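Local coordinates for fatty acyl CoA synthetase FADD13 (FATTY-ACYL-CoA SYNTHETASE) (Mycobacterium tuberculosis, PDB 3R44), which is a member of the ANL family of AMP-binding enzymes, built from a large AMP-binding domain followed by a smaller C-terminal domain, at residues Leu216-Phe221 and Pro266-Phe271; Lys249-Ile254 and Arg287-Gly292; Asp130-Arg133 and Pro138-Thr141; Val96-Arg101 and Pro105-Ile110. All blocks are in the same frame, centred on the assembly; numbering follows the deposited sequence.

Interaction 1: Leu216-Phe221 and Pro266-Phe271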
loop_
_atom_site.group_PDB
_atom_site.type_symbol
_atom_site.label_atom_id
_atom_site.label_comp_id
_atom_site.label_asym_id
_atom_site.label_seq_id
_atom_site.Cartn_x
_atom_site.Cartn_y
_atom_site.Cartn_z
ATOM N N LEU A 216 5.816 13.288 1.850
ATOM C CA LEU A 216 4.736 12.303 1.984
ATOM C C LEU A 216 3.407 12.973 1.658
ATOM O O LEU A 216 2.865 13.725 2.474
ATOM C CB LEU A 216 4.663 11.725 3.399
ATOM C CG LEU A 216 3.673 10.564 3.530
ATOM C CD1 LEU A 216 3.845 9.508 2.481
ATOM C CD2 LEU A 216 3.772 9.980 4.934
ATOM N N PRO A 217 2.872 12.697 0.459
ATOM C CA PRO A 217 1.616 13.345 0.123
ATOM C C PRO A 217 0.525 12.285 -0.103
ATOM O O PRO A 217 -0.479 12.562 -0.816
ATOM C CB PRO A 217 1.958 14.025 -1.195
ATOM C CG PRO A 217 2.795 12.941 -1.883
ATOM C CD PRO A 217 3.549 12.239 -0.774
ATOM N N LEU A 218 0.721 11.108 0.501
ATOM C CA LEU A 218 -0.210 10.008 0.405
ATOM C C LEU A 218 -0.704 9.682 1.830
ATOM O O LEU A 218 0.030 9.849 2.795
ATOM C CB LEU A 218 0.470 8.773 -0.149
ATOM C CG LEU A 218 1.094 8.985 -1.541
ATOM C CD1 LEU A 218 2.213 7.994 -1.813
ATOM C CD2 LEU A 218 -0.030 8.924 -2.554
ATOM N N PRO A 219 -1.885 9.077 1.940
ATOM C CA PRO A 219 -2.447 8.878 3.289
ATOM C C PRO A 219 -1.663 7.932 4.174
ATOM O O PRO A 219 -1.173 6.880 3.737
ATOM C CB PRO A 219 -3.837 8.303 3.009
ATOM C CG PRO A 219 -4.170 8.862 1.631
ATOM C CD PRO A 219 -2.868 8.801 0.886
ATOM N N MET A 220 -1.635 8.252 5.460
ATOM C CA MET A 220 -0.865 7.468 6.392
ATOM C C MET A 220 -1.479 6.140 6.725
ATOM O O MET A 220 -0.812 5.288 7.343
ATOM C CB MET A 220 -0.565 8.268 7.637
ATOM C CG MET A 220 0.519 9.322 7.398
ATOM S SD MET A 220 0.455 10.577 8.716
ATOM C CE MET A 220 1.759 11.707 8.132
ATOM N N PHE A 221 -2.729 5.919 6.340
ATOM C CA PHE A 221 -3.311 4.627 6.585
ATOM C C PHE A 221 -2.888 3.581 5.551
ATOM O O PHE A 221 -3.384 2.477 5.618
ATOM C CB PHE A 221 -4.847 4.681 6.727
ATOM C CG PHE A 221 -5.565 5.388 5.563
ATOM C CD1 PHE A 221 -5.672 4.779 4.307
ATOM C CD2 PHE A 221 -6.089 6.685 5.729
ATOM C CE1 PHE A 221 -6.260 5.455 3.213
ATOM C CE2 PHE A 221 -6.703 7.351 4.661
ATOM C CZ PHE A 221 -6.798 6.729 3.395
ATOM N N PRO A 266 1.852 6.795 -10.028
ATOM C CA PRO A 266 1.995 7.282 -11.393
ATOM C C PRO A 266 1.049 8.428 -11.706
ATOM O O PRO A 266 1.490 9.385 -12.354
ATOM C CB PRO A 266 1.729 6.014 -12.217
ATOM C CG PRO A 266 2.346 4.996 -11.385
ATOM C CD PRO A 266 1.877 5.327 -10.017
ATOM N N ALA A 267 -0.203 8.390 -11.220
ATOM C CA ALA A 267 -1.141 9.516 -11.514
ATOM C C ALA A 267 -0.569 10.840 -11.034
ATOM O O ALA A 267 -0.697 11.863 -11.718
ATOM C CB ALA A 267 -2.568 9.303 -10.879
ATOM N N ILE A 268 -0.012 10.830 -9.828
ATOM C CA ILE A 268 0.550 12.025 -9.174
ATOM C C ILE A 268 1.676 12.562 -10.011
ATOM O O ILE A 268 1.719 13.745 -10.256
ATOM C CB ILE A 268 1.057 11.753 -7.705
ATOM C CG1 ILE A 268 -0.088 11.821 -6.734
ATOM C CG2 ILE A 268 2.181 12.770 -7.219
ATOM C CD1 ILE A 268 0.311 11.400 -5.283
ATOM N N LEU A 269 2.590 11.682 -10.449
ATOM C CA LEU A 269 3.699 12.122 -11.215
ATOM C C LEU A 269 3.263 12.643 -12.593
ATOM O O LEU A 269 3.876 13.559 -13.124
ATOM C CB LEU A 269 4.698 11.003 -11.419
ATOM C CG LEU A 269 5.430 10.579 -10.115
ATOM C CD1 LEU A 269 6.646 9.838 -10.506
ATOM C CD2 LEU A 269 5.804 11.801 -9.246
ATOM N N ASN A 270 2.224 12.041 -13.157
ATOM C CA ASN A 270 1.659 12.540 -14.381
ATOM C C ASN A 270 1.052 13.931 -14.189
ATOM O O ASN A 270 1.329 14.868 -14.984
ATOM C CB ASN A 270 0.607 11.564 -14.879
ATOM C CG ASN A 270 0.170 11.872 -16.264
ATOM O OD1 ASN A 270 -1.053 11.902 -16.559
ATOM N ND2 ASN A 270 1.141 12.137 -17.147
ATOM N N PHE A 271 0.248 14.132 -13.144
ATOM C CA PHE A 271 -0.289 15.474 -12.946
ATOM C C PHE A 271 0.774 16.516 -12.709
ATOM O O PHE A 271 0.665 17.643 -13.218
ATOM C CB PHE A 271 -1.330 15.486 -11.830
ATOM C CG PHE A 271 -2.527 14.642 -12.149
ATOM C CD1 PHE A 271 -3.119 14.719 -13.408
ATOM C CD2 PHE A 271 -3.088 13.803 -11.193
ATOM C CE1 PHE A 271 -4.256 13.962 -13.708
ATOM C CE2 PHE A 271 -4.216 13.029 -11.514
ATOM C CZ PHE A 271 -4.782 13.109 -12.736
#
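P217 and L218 meet I268 through purely aliphatic groups, so no flat group is clamped between the segments; the F221 ring, farther along the loop, takes P219 CB on one face, 3.3 Å above its plane and displaced toward the rim. N99 and T100, in the loop after strand 94-97, also pack against that ring.

The contact itself converges on one methyl. I268 CD1 lies 3.7 Å from L218 CD2 and 4.5 Å from P217 CG. I268 is extended from CB to its tip (chi2 173°), which carries CD1 off helix 266-274 toward the loop. The CA atoms of P217 and I268 stay 9.5 Å apart, so side chains alone bridge the gap. The loop leaves parallel strand 213-216 and packs on the helix that follows strand 261-264, its neighbour in the large mixed sheet of the AMP-binding domain. L218 O accepts a hydrogen bond from N77 ND2, and N77 OD1 accepts one from M220 N.

Only 89 Å² is buried in total, and the touching atoms are all carbon. The chemistry therefore implies dispersion, and probably some shielding of the methyls from water, without directional bonding.

Interaction 2: Lys249-Ile254 and Arg287-Gly292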
loop_
_atom_site.group_PDB
_atom_site.type_symbol
_atom_site.label_atom_id
_atom_site.label_comp_id
_atom_site.label_asym_id
_atom_site.label_seq_id
_atom_site.Cartn_x
_atom_site.Cartn_y
_atom_site.Cartn_z
ATOM N N LYS A 249 0.388 22.967 -6.074
ATOM C CA LYS A 249 1.095 23.488 -4.906
ATOM C C LYS A 249 2.328 22.662 -4.557
ATOM O O LYS A 249 3.185 23.114 -3.762
ATOM C CB LYS A 249 0.177 23.523 -3.672
ATOM C CG LYS A 249 -1.039 24.418 -3.823
ATOM C CD LYS A 249 -1.443 25.031 -2.476
ATOM C CE LYS A 249 -2.641 25.974 -2.642
ATOM N NZ LYS A 249 -3.874 25.152 -2.308
ATOM N N VAL A 250 2.459 21.468 -5.125
ATOM C CA VAL A 250 3.503 20.534 -4.656
ATOM C C VAL A 250 4.935 20.927 -5.029
ATOM O O VAL A 250 5.852 20.762 -4.225
ATOM C CB VAL A 250 3.171 19.083 -5.051
ATOM C CG1 VAL A 250 3.169 18.920 -6.522
ATOM C CG2 VAL A 250 4.100 18.031 -4.341
ATOM N N TRP A 251 5.136 21.493 -6.215
ATOM C CA TRP A 251 6.507 21.836 -6.616
ATOM C C TRP A 251 7.043 22.952 -5.738
ATOM O O TRP A 251 8.214 22.960 -5.424
ATOM C CB TRP A 251 6.619 22.199 -8.097
ATOM C CG TRP A 251 6.547 21.003 -9.028
ATOM C CD1 TRP A 251 5.532 20.710 -9.871
ATOM C CD2 TRP A 251 7.500 19.940 -9.160
ATOM N NE1 TRP A 251 5.790 19.539 -10.544
ATOM C CE2 TRP A 251 6.968 19.021 -10.101
ATOM C CE3 TRP A 251 8.709 19.637 -8.543
ATOM C CZ2 TRP A 251 7.643 17.861 -10.490
ATOM C CZ3 TRP A 251 9.391 18.470 -8.929
ATOM C CH2 TRP A 251 8.851 17.598 -9.880
ATOM N N SER A 252 6.203 23.919 -5.387
ATOM C CA SER A 252 6.604 25.003 -4.494
ATOM C C SER A 252 7.066 24.434 -3.163
ATOM O O SER A 252 7.983 24.926 -2.533
ATOM C CB SER A 252 5.411 25.935 -4.228
ATOM O OG SER A 252 5.815 27.056 -3.469
ATOM N N LEU A 253 6.372 23.405 -2.720
ATOM C CA LEU A 253 6.623 22.823 -1.430
ATOM C C LEU A 253 7.948 22.104 -1.526
ATOM O O LEU A 253 8.762 22.181 -0.599
ATOM C CB LEU A 253 5.493 21.840 -1.079
ATOM C CG LEU A 253 5.710 21.013 0.195
ATOM C CD1 LEU A 253 6.068 21.916 1.397
ATOM C CD2 LEU A 253 4.492 20.077 0.517
ATOM N N ILE A 254 8.149 21.392 -2.631
ATOM C CA ILE A 254 9.377 20.627 -2.875
ATOM C C ILE A 254 10.613 21.569 -2.899
ATOM O O ILE A 254 11.677 21.272 -2.318
ATOM C CB ILE A 254 9.237 19.823 -4.183
ATOM C CG1 ILE A 254 8.446 18.533 -3.932
ATOM C CG2 ILE A 254 10.591 19.526 -4.842
ATOM C CD1 ILE A 254 8.055 17.806 -5.230
ATOM N N ARG A 287 16.008 14.316 -5.722
ATOM C CA ARG A 287 16.684 13.243 -6.430
ATOM C C ARG A 287 15.750 12.262 -7.083
ATOM O O ARG A 287 15.999 11.889 -8.214
ATOM C CB ARG A 287 17.635 12.472 -5.492
ATOM C CG ARG A 287 18.603 13.374 -4.767
ATOM C CD ARG A 287 19.869 12.612 -4.276
ATOM N NE ARG A 287 19.500 11.550 -3.322
ATOM C CZ ARG A 287 19.259 11.718 -2.018
ATOM N NH1 ARG A 287 19.328 12.915 -1.440
ATOM N NH2 ARG A 287 18.966 10.632 -1.267
ATOM N N TYR A 288 14.744 11.768 -6.360
ATOM C CA TYR A 288 13.846 10.771 -6.934
ATOM C C TYR A 288 12.496 10.649 -6.242
ATOM O O TYR A 288 12.352 10.954 -5.075
ATOM C CB TYR A 288 14.547 9.364 -6.985
ATOM C CG TYR A 288 14.920 8.821 -5.652
ATOM C CD1 TYR A 288 14.038 8.031 -4.918
ATOM C CD2 TYR A 288 16.166 9.084 -5.115
ATOM C CE1 TYR A 288 14.406 7.519 -3.744
ATOM C CE2 TYR A 288 16.549 8.586 -3.917
ATOM C CZ TYR A 288 15.643 7.804 -3.202
ATOM O OH TYR A 288 15.923 7.278 -1.958
ATOM N N PHE A 289 11.536 10.104 -6.964
ATOM C CA PHE A 289 10.305 9.690 -6.388
ATOM C C PHE A 289 10.304 8.196 -6.147
ATOM O O PHE A 289 10.925 7.459 -6.873
ATOM C CB PHE A 289 9.153 9.996 -7.334
ATOM C CG PHE A 289 8.835 11.465 -7.482
ATOM C CD1 PHE A 289 8.071 12.145 -6.525
ATOM C CD2 PHE A 289 9.306 12.148 -8.585
ATOM C CE1 PHE A 289 7.767 13.504 -6.682
ATOM C CE2 PHE A 289 9.036 13.516 -8.741
ATOM C CZ PHE A 289 8.254 14.182 -7.792
ATOM N N ILE A 290 9.630 7.770 -5.081
ATOM C CA ILE A 290 9.376 6.359 -4.810
ATOM C C ILE A 290 7.910 6.206 -5.175
ATOM O O ILE A 290 7.085 6.897 -4.595
ATOM C CB ILE A 290 9.519 6.009 -3.341
ATOM C CG1 ILE A 290 10.932 6.331 -2.863
ATOM C CG2 ILE A 290 9.219 4.489 -3.128
ATOM C CD1 ILE A 290 11.136 6.184 -1.338
ATOM N N THR A 291 7.587 5.375 -6.147
ATOM C CA THR A 291 6.219 5.274 -6.627
ATOM C C THR A 291 5.700 3.862 -6.446
ATOM O O THR A 291 6.408 2.890 -6.609
ATOM C CB THR A 291 6.065 5.674 -8.115
ATOM O OG1 THR A 291 6.768 4.737 -8.926
ATOM C CG2 THR A 291 6.709 7.032 -8.393
ATOM N N GLY A 292 4.420 3.777 -6.142
ATOM C CA GLY A 292 3.740 2.498 -6.020
ATOM C C GLY A 292 2.729 2.440 -7.154
ATOM O O GLY A 292 2.496 3.426 -7.816
#
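F289, W251 and I254 form a small apolar cluster where helix 247-256 faces strand 288-291, part of the parallel run in the large mixed sheet of the AMP-binding domain. The helix belongs to a beta-alpha-beta crossover from strand 238-241 to strand 261-264, and strand 288-291 lies next to the latter in the sheet.

F289 is the central member: of the 89 Å² buried between the segments, 46 Å² belongs to it. Its ring is carried away from the strand with CG beside the backbone N (chi1 -71°), and the leading atom is CZ. W251 CH2, on the six-membered ring, comes to 4.0 Å from F289 CZ. Relative to the phenyl ring, CH2 sits at the edge and close to the plane, while CZ comes obliquely to the indole. From the next turn of the helix I254 adds its terminal methyl, with CD1 4.4 Å from F289 CZ. The nearest CA atoms, those of I254 and R287, are 11.0 Å apart; the backbones thus stay well separated, and the side chains make the contact.

Neighbouring groups also meet both rings. W251 NE1 donates a hydrogen bond to M272 O on helix 266-274, which probably limits rotation of the indole, and K307 makes a cation-pi contact with it. F289 meets the ring of F286 with planes at about 45°, and L269 CD2 lies 3.5 Å from F289 CG.

Interaction 3: Asp130-Arg133 and Pro138-Thr141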
loop_
_atom_site.group_PDB
_atom_site.type_symbol
_atom_site.label_atom_id
_atom_site.label_comp_id
_atom_site.label_asym_id
_atom_site.label_seq_id
_atom_site.Cartn_x
_atom_site.Cartn_y
_atom_site.Cartn_z
ATOM N N ASP A 130 -20.516 9.300 13.476
ATOM C CA ASP A 130 -21.888 9.591 13.901
ATOM C C ASP A 130 -22.857 8.513 13.436
ATOM O O ASP A 130 -23.650 7.999 14.225
ATOM C CB ASP A 130 -22.344 10.954 13.369
ATOM C CG ASP A 130 -21.677 12.121 14.101
ATOM O OD1 ASP A 130 -21.007 11.903 15.139
ATOM O OD2 ASP A 130 -21.798 13.265 13.629
ATOM N N ALA A 131 -22.750 8.149 12.158
ATOM C CA ALA A 131 -23.603 7.113 11.579
ATOM C C ALA A 131 -23.390 5.806 12.368
ATOM O O ALA A 131 -24.350 5.113 12.718
ATOM C CB ALA A 131 -23.281 6.921 10.079
ATOM N N ILE A 132 -22.133 5.476 12.654
ATOM C CA ILE A 132 -21.818 4.253 13.418
ATOM C C ILE A 132 -22.370 4.282 14.869
ATOM O O ILE A 132 -22.989 3.314 15.319
ATOM C CB ILE A 132 -20.304 3.912 13.441
ATOM C CG1 ILE A 132 -19.788 3.631 12.022
ATOM C CG2 ILE A 132 -20.073 2.680 14.335
ATOM C CD1 ILE A 132 -18.286 3.453 11.921
ATOM N N ARG A 133 -22.165 5.387 15.582
ATOM C CA ARG A 133 -22.623 5.500 16.980
ATOM C C ARG A 133 -24.167 5.528 17.103
ATOM O O ARG A 133 -24.705 5.115 18.128
ATOM C CB ARG A 133 -22.004 6.724 17.672
ATOM C CG ARG A 133 -20.468 6.699 17.771
ATOM C CD ARG A 133 -19.949 7.797 18.695
ATOM N NE ARG A 133 -20.252 7.458 20.094
ATOM C CZ ARG A 133 -19.979 8.217 21.158
ATOM N NH1 ARG A 133 -19.410 9.408 21.016
ATOM N NH2 ARG A 133 -20.298 7.777 22.379
ATOM N N PRO A 138 -23.824 -0.391 18.328
ATOM C CA PRO A 138 -22.507 -0.080 17.729
ATOM C C PRO A 138 -21.440 -1.128 18.145
ATOM O O PRO A 138 -21.711 -1.946 19.021
ATOM C CB PRO A 138 -22.168 1.320 18.276
ATOM C CG PRO A 138 -23.427 1.850 18.902
ATOM C CD PRO A 138 -24.286 0.652 19.269
ATOM N N PRO A 139 -20.247 -1.129 17.499
ATOM C CA PRO A 139 -19.171 -2.084 17.819
ATOM C C PRO A 139 -18.917 -2.113 19.300
ATOM O O PRO A 139 -18.568 -1.066 19.870
ATOM C CB PRO A 139 -17.969 -1.509 17.080
ATOM C CG PRO A 139 -18.612 -0.842 15.883
ATOM C CD PRO A 139 -19.902 -0.277 16.344
ATOM N N GLY A 140 -19.142 -3.271 19.929
ATOM C CA GLY A 140 -19.325 -3.316 21.370
ATOM C C GLY A 140 -18.082 -3.169 22.225
ATOM O O GLY A 140 -18.190 -2.934 23.434
ATOM N N THR A 141 -16.914 -3.350 21.609
ATOM C CA THR A 141 -15.625 -3.222 22.274
ATOM C C THR A 141 -15.203 -1.755 22.464
ATOM O O THR A 141 -14.345 -1.481 23.291
ATOM C CB THR A 141 -14.521 -3.989 21.476
ATOM O OG1 THR A 141 -14.474 -3.493 20.122
ATOM C CG2 THR A 141 -14.822 -5.506 21.454
#
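R133 and P138 bring the two backbones together, their CA atoms being 5.6 Å apart, the shortest such spacing between the segments. Residues 130-133 are helical, near the end of helix 126-134, whereas P138 (psi 168°) and P139 (psi 117°) run extended in the loop leading to strand 144-147. The chain thus leaves the helix, turns within four residues and comes back across its last turn.

The proline ring of P138 points toward the helix and meets main-chain oxygens. Its CB is 3.7 Å from I132 O and its CG 3.6 Å from R133 O. Ring methylenes lie against the two carbonyl oxygens here; these are packing contacts, not hydrogen bonds. The side chain of R133 sets off away from the loop and touches W145, and its closest contact with the loop is through its carbonyl O.

The second link is between side chains. I132 CG2 rests 3.6 Å from P139 CD and 4.1 Å from P139 CG, the two groups crossing at about a right angle. With chi1 at -63° this branch methyl stands opposite the backbone N, on the side from which P139 comes, leaving the longer CG1 arm to reach V107 of helix 104-114. P139 also packs on S108 and S112 of that helix, and farther along T141 OG1 is hydrogen-bonded to S116 O.

In all, 131 Å² is buried, some of it close to the surface. The arrangement is the alpha-to-beta turn of a beta-alpha-beta crossover, joining the neighbouring parallel strands 118-121 and 144-147 through helix 126-134.

Interaction 4: Val96-Arg101 and Pro105-Ile110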
loop_
_atom_site.group_PDB
_atom_site.type_symbol
_atom_site.label_atom_id
_atom_site.label_comp_id
_atom_site.label_asym_id
_atom_site.label_seq_id
_atom_site.Cartn_x
_atom_site.Cartn_y
_atom_site.Cartn_z
ATOM N N VAL A 96 -4.794 0.600 14.760
ATOM C CA VAL A 96 -5.667 0.126 13.684
ATOM C C VAL A 96 -5.966 1.329 12.751
ATOM O O VAL A 96 -6.979 2.054 12.893
ATOM C CB VAL A 96 -6.975 -0.528 14.164
ATOM C CG1 VAL A 96 -7.722 -1.109 12.987
ATOM C CG2 VAL A 96 -6.679 -1.684 15.182
ATOM N N PRO A 97 -5.091 1.541 11.791
ATOM C CA PRO A 97 -5.319 2.721 10.924
ATOM C C PRO A 97 -6.388 2.401 9.892
ATOM O O PRO A 97 -6.241 1.408 9.131
ATOM C CB PRO A 97 -3.971 2.906 10.202
ATOM C CG PRO A 97 -3.012 2.068 10.849
ATOM C CD PRO A 97 -3.749 0.950 11.562
ATOM N N ILE A 98 -7.399 3.246 9.790
ATOM C CA ILE A 98 -8.531 2.970 8.903
ATOM C C ILE A 98 -8.630 3.974 7.765
ATOM O O ILE A 98 -8.500 5.201 7.982
ATOM C CB ILE A 98 -9.843 2.939 9.709
ATOM C CG1 ILE A 98 -9.758 1.862 10.818
ATOM C CG2 ILE A 98 -11.032 2.677 8.788
ATOM C CD1 ILE A 98 -10.942 1.874 11.806
ATOM N N ASN A 99 -8.856 3.468 6.561
ATOM C CA ASN A 99 -9.033 4.303 5.351
ATOM C C ASN A 99 -10.244 5.220 5.551
ATOM O O ASN A 99 -11.361 4.735 5.714
ATOM C CB ASN A 99 -9.233 3.343 4.156
ATOM C CG ASN A 99 -9.412 4.025 2.799
ATOM O OD1 ASN A 99 -9.831 5.158 2.679
ATOM N ND2 ASN A 99 -9.054 3.293 1.750
ATOM N N THR A 100 -10.018 6.535 5.520
ATOM C CA THR A 100 -11.073 7.524 5.731
ATOM C C THR A 100 -12.014 7.722 4.531
ATOM O O THR A 100 -12.898 8.600 4.579
ATOM C CB THR A 100 -10.463 8.879 6.019
ATOM O OG1 THR A 100 -9.568 9.203 4.951
ATOM C CG2 THR A 100 -9.677 8.857 7.283
ATOM N N ARG A 101 -11.810 6.959 3.451
ATOM C CA ARG A 101 -12.727 6.943 2.297
ATOM C C ARG A 101 -13.777 5.858 2.408
ATOM O O ARG A 101 -14.695 5.806 1.601
ATOM C CB ARG A 101 -11.958 6.755 0.966
ATOM C CG ARG A 101 -10.908 7.839 0.657
ATOM N N PRO A 105 -20.564 1.234 7.073
ATOM C CA PRO A 105 -20.645 -0.221 7.337
ATOM C C PRO A 105 -19.279 -0.931 7.290
ATOM O O PRO A 105 -19.030 -1.868 8.030
ATOM C CB PRO A 105 -21.572 -0.706 6.203
ATOM C CG PRO A 105 -22.365 0.511 5.846
ATOM C CD PRO A 105 -21.363 1.597 5.888
ATOM N N GLU A 106 -18.396 -0.472 6.409
ATOM C CA GLU A 106 -17.073 -1.051 6.285
ATOM C C GLU A 106 -16.216 -0.669 7.509
ATOM O O GLU A 106 -15.461 -1.507 8.060
ATOM C CB GLU A 106 -16.443 -0.586 4.956
ATOM C CG GLU A 106 -17.047 -1.302 3.727
ATOM C CD GLU A 106 -18.357 -0.689 3.155
ATOM O OE1 GLU A 106 -18.920 0.304 3.702
ATOM O OE2 GLU A 106 -18.850 -1.224 2.126
ATOM N N VAL A 107 -16.348 0.587 7.942
ATOM C CA VAL A 107 -15.648 1.047 9.154
ATOM C C VAL A 107 -16.157 0.303 10.379
ATOM O O VAL A 107 -15.338 -0.158 11.183
ATOM C CB VAL A 107 -15.668 2.566 9.341
ATOM C CG1 VAL A 107 -15.032 2.960 10.658
ATOM C CG2 VAL A 107 -14.956 3.295 8.142
ATOM N N SER A 108 -17.478 0.088 10.449
ATOM C CA SER A 108 -18.098 -0.655 11.558
ATOM C C SER A 108 -17.595 -2.098 11.580
ATOM O O SER A 108 -17.241 -2.641 12.615
ATOM C CB SER A 108 -19.656 -0.611 11.504
ATOM O OG SER A 108 -20.132 -0.906 12.795
ATOM N N PHE A 109 -17.461 -2.693 10.412
ATOM C CA PHE A 109 -16.892 -4.028 10.372
ATOM C C PHE A 109 -15.507 -4.111 10.979
ATOM O O PHE A 109 -15.203 -5.015 11.783
ATOM C CB PHE A 109 -16.837 -4.568 8.949
ATOM C CG PHE A 109 -16.179 -5.895 8.868
ATOM C CD1 PHE A 109 -16.861 -7.047 9.213
ATOM C CD2 PHE A 109 -14.853 -5.991 8.491
ATOM C CE1 PHE A 109 -16.209 -8.283 9.168
ATOM C CE2 PHE A 109 -14.193 -7.198 8.454
ATOM C CZ PHE A 109 -14.878 -8.355 8.777
ATOM N N ILE A 110 -14.649 -3.202 10.548
ATOM C CA ILE A 110 -13.265 -3.163 10.987
ATOM C C ILE A 110 -13.142 -2.980 12.471
ATOM O O ILE A 110 -12.344 -3.683 13.114
ATOM C CB ILE A 110 -12.478 -2.030 10.249
ATOM C CG1 ILE A 110 -12.331 -2.451 8.795
ATOM C CG2 ILE A 110 -11.135 -1.750 10.905
ATOM C CD1 ILE A 110 -11.652 -1.302 7.847
#
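I98 and I110 make the principal contact, with 71 Å² and 57 Å² of their surfaces buried by the opposite segment. I110 CG2 lies 3.7 Å from I98 CD1 and 3.9 Å from I98 CG1, while I110 CD1 approaches I98 CG2 at 4.1 Å. The two isoleucines slide past one another in opposite directions, so each branch methyl sits alongside the other's longer arm. Placing CG2 of I110 opposite its backbone N (chi1 -70° for CG1) turns that methyl to I98 and V96.

V107, one turn earlier in the helix, flanks this pair: its CG2 is 4.0 Å from I98 CG2, the side chains meeting at a slant. On the other flank V96 CG1 stands 4.0 Å from I110 CG2. All four residues are buried, and the 187 Å² enclosed between the segments is aliphatic in character.

The second shell sets these positions. Backbone bonds from V96 to V71 and L73, and from I98 to L73, hold both residues beside strand 70-74; I98 also packs on A72 and L74. V107 also packs on V128 of helix 126-134. Past I98 the chain is bent by an Asx turn: N99 OD1 accepts from R101 N at 2.8 Å with an N-H...O angle of 155°, the donor tilted 25° from the carbonyl plane. The turn lies in the short connection to helix 104-114.

Strand 94-97, helix 104-114 and strand 118-121 make a beta-alpha-beta crossover that passes over strand 70-74, the helix lying against the four-stranded parallel sheet.

Interactions 1, 2 and 4 are buried, whereas interaction 3 is partly open and lies farthest from the chain centre. Interactions 1 and 2 belong to the large mixed sheet: helix 266-274 of interaction 1 also packs on strand 288-291 of interaction 2, with L269 CD1 3.5 Å from T291 CG2. Interactions 3 and 4 adjoin around the smaller parallel sheet, where I132 CD1 is 3.8 Å from S108 N. The two groups meet where F221 CB of interaction 1 lies 4.0 Å from P97 CB of interaction 4. Chemically, methyls dominate interactions 1 and 4, aromatic rings enter in interaction 2, and proline methylenes against carbonyl oxygens mark the more exposed interaction 3.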